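Local coordinates for protein 4-oxalocrotonate tautomerase (Thermus thermophilus, PDB 3ABF) that belongs to the tautomerase family of small beta-alpha-beta proteins and assembles as a hexamer, at residues Leu4-Leu9 and Val41-Val46. Sequence-based numbering, arbitrary orientation.
Sequences LKVTLL and VILYEV. With SO4 (sulfate ion), chain G; SO4 (sulfate ion), chain I.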
# COMPACT_ATOMS: atom_id res chain seq x y z
N LEU A 4 -1.65 -1.38 -11.64
CA LEU A 4 -1.86 -2.75 -11.22
C LEU A 4 -0.63 -3.16 -10.41
O LEU A 4 0.48 -3.20 -10.94
CB LEU A 4 -1.97 -3.67 -12.44
CG LEU A 4 -2.97 -3.25 -13.52
CD1 LEU A 4 -2.90 -4.21 -14.69
CD2 LEU A 4 -4.37 -3.22 -12.94
N LYS A 5 -0.83 -3.44 -9.12
CA LYS A 5 0.28 -3.86 -8.28
C LYS A 5 0.11 -5.34 -8.05
O LYS A 5 -0.95 -5.79 -7.60
CB LYS A 5 0.28 -3.12 -6.92
CG LYS A 5 1.54 -3.44 -6.14
CD LYS A 5 1.74 -2.58 -4.90
CE LYS A 5 0.91 -3.08 -3.75
NZ LYS A 5 1.35 -2.46 -2.46
N VAL A 6 1.13 -6.11 -8.39
CA VAL A 6 1.08 -7.55 -8.21
C VAL A 6 1.98 -7.95 -7.06
O VAL A 6 3.18 -7.70 -7.09
CB VAL A 6 1.59 -8.29 -9.47
CG1 VAL A 6 1.41 -9.81 -9.31
CG2 VAL A 6 0.87 -7.77 -10.72
N THR A 7 1.41 -8.57 -6.04
CA THR A 7 2.22 -9.01 -4.91
C THR A 7 2.43 -10.50 -5.11
O THR A 7 1.47 -11.26 -5.22
CB THR A 7 1.52 -8.73 -3.58
OG1 THR A 7 1.30 -7.32 -3.46
CG2 THR A 7 2.38 -9.18 -2.41
N LEU A 8 3.70 -10.91 -5.20
CA LEU A 8 4.05 -12.31 -5.39
C LEU A 8 5.44 -12.59 -4.84
O LEU A 8 6.20 -11.66 -4.60
CB LEU A 8 4.02 -12.67 -6.88
CG LEU A 8 5.12 -12.07 -7.78
CD1 LEU A 8 4.95 -12.61 -9.19
CD2 LEU A 8 5.05 -10.54 -7.79
N LEU A 9 5.77 -13.86 -4.65
CA LEU A 9 7.07 -14.22 -4.13
C LEU A 9 8.14 -13.93 -5.16
O LEU A 9 7.92 -14.12 -6.36
CB LEU A 9 7.11 -15.71 -3.75
CG LEU A 9 6.34 -16.13 -2.50
CD1 LEU A 9 6.34 -17.65 -2.40
CD2 LEU A 9 6.97 -15.51 -1.25
N VAL A 41 2.26 -1.24 -14.35
CA VAL A 41 2.28 -2.46 -13.57
C VAL A 41 3.50 -2.42 -12.66
O VAL A 41 4.61 -2.08 -13.09
CB VAL A 41 2.34 -3.71 -14.45
CG1 VAL A 41 2.35 -4.96 -13.56
CG2 VAL A 41 1.12 -3.76 -15.38
N ILE A 42 3.28 -2.75 -11.40
CA ILE A 42 4.37 -2.79 -10.44
C ILE A 42 4.40 -4.18 -9.86
O ILE A 42 3.36 -4.72 -9.44
CB ILE A 42 4.15 -1.78 -9.29
CG1 ILE A 42 4.19 -0.35 -9.83
CG2 ILE A 42 5.23 -1.98 -8.21
CD1 ILE A 42 3.85 0.72 -8.78
N LEU A 43 5.58 -4.79 -9.86
CA LEU A 43 5.72 -6.11 -9.30
C LEU A 43 6.33 -5.93 -7.92
O LEU A 43 7.49 -5.52 -7.78
CB LEU A 43 6.62 -6.99 -10.19
CG LEU A 43 6.14 -7.17 -11.63
CD1 LEU A 43 7.04 -8.15 -12.37
CD2 LEU A 43 4.71 -7.70 -11.63
N TYR A 44 5.52 -6.18 -6.91
CA TYR A 44 5.96 -6.09 -5.53
C TYR A 44 6.35 -7.51 -5.14
O TYR A 44 5.50 -8.30 -4.76
CB TYR A 44 4.82 -5.61 -4.65
CG TYR A 44 5.12 -5.64 -3.16
CD1 TYR A 44 4.09 -5.80 -2.23
CD2 TYR A 44 6.42 -5.53 -2.69
CE1 TYR A 44 4.36 -5.87 -0.87
CE2 TYR A 44 6.70 -5.60 -1.32
CZ TYR A 44 5.66 -5.77 -0.42
OH TYR A 44 5.91 -5.86 0.94
N GLU A 45 7.63 -7.83 -5.27
CA GLU A 45 8.12 -9.16 -4.98
C GLU A 45 8.53 -9.26 -3.51
O GLU A 45 9.38 -8.48 -3.03
CB GLU A 45 9.32 -9.49 -5.88
CG GLU A 45 8.96 -9.54 -7.36
CD GLU A 45 10.17 -9.79 -8.25
OE1 GLU A 45 10.88 -8.82 -8.61
OE2 GLU A 45 10.43 -10.97 -8.56
N VAL A 46 7.93 -10.21 -2.81
CA VAL A 46 8.23 -10.36 -1.40
C VAL A 46 9.07 -11.60 -1.16
O VAL A 46 8.95 -12.61 -1.86
CB VAL A 46 6.94 -10.41 -0.56
CG1 VAL A 46 6.06 -9.22 -0.92
CG2 VAL A 46 6.20 -11.70 -0.81
S SO4 G . -1.10 -3.17 0.02
O1 SO4 G . 0.33 -2.84 0.18
O2 SO4 G . -1.93 -2.26 0.83
O3 SO4 G . -1.45 -3.01 -1.40
O4 SO4 G . -1.33 -4.56 0.43
S SO4 I . 0.58 1.25 -2.94
O1 SO4 I . 1.20 2.55 -3.20
O2 SO4 I . -0.07 1.27 -1.63
O3 SO4 I . -0.43 0.95 -3.97
O4 SO4 I . 1.63 0.21 -2.97
O HOH W 1 8.82 -13.10 -8.67
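Leu4-Leu9 and Val41-Val46 are the paired parallel strands of the beta-alpha-beta unit of the tautomerase fold, with helix 14-31 making the crossover between them. Five backbone hydrogen bonds hold the pair. That from Val6 N to Ile42 O is almost straight (2.8 Å, 173° at the hydrogen); the link from Leu8 N to Tyr44 O is longer, 3.2 Å. Toward the helix the sheet is largely apolar: Leu4 rests on Ala28 and Val6 on Leu24, and a methyl of Leu43, CD2, lies beside Val6 CB at 3.8 Å. Branched aliphatic residues suit this face because they fill the layer between strand and helix. Glu45 is the exception there; a water joins its OE2 to Leu9 O, while OE1 forms a salt bridge with Lys17 and accepts a hydrogen bond from Gln50 NE2 of a neighbouring subunit. The other face, bearing Lys5, Ile42, Thr7 and Tyr44, turns to neighbouring subunits. Here Tyr44 CG stands anti to the backbone N (chi1 173°), which sets the ring alongside Thr7. A flat ring suits the place: Thr7 OG1 meets its edge 3.4 Å from CD1, and Val46 CG1 lies over one face, offset toward the rim. The long, flexible chain of Lys5, bent at chi3 (80°), carries its ammonium outward, and NZ donates hydrogen bonds to O4 of the chain I sulfate at 2.7 Å and O1 of the chain G sulfate at 2.9 Å. Lys5 residues of other subunits bind these ions, probably from the crystallisation liquor, so the site could probably receive an anion.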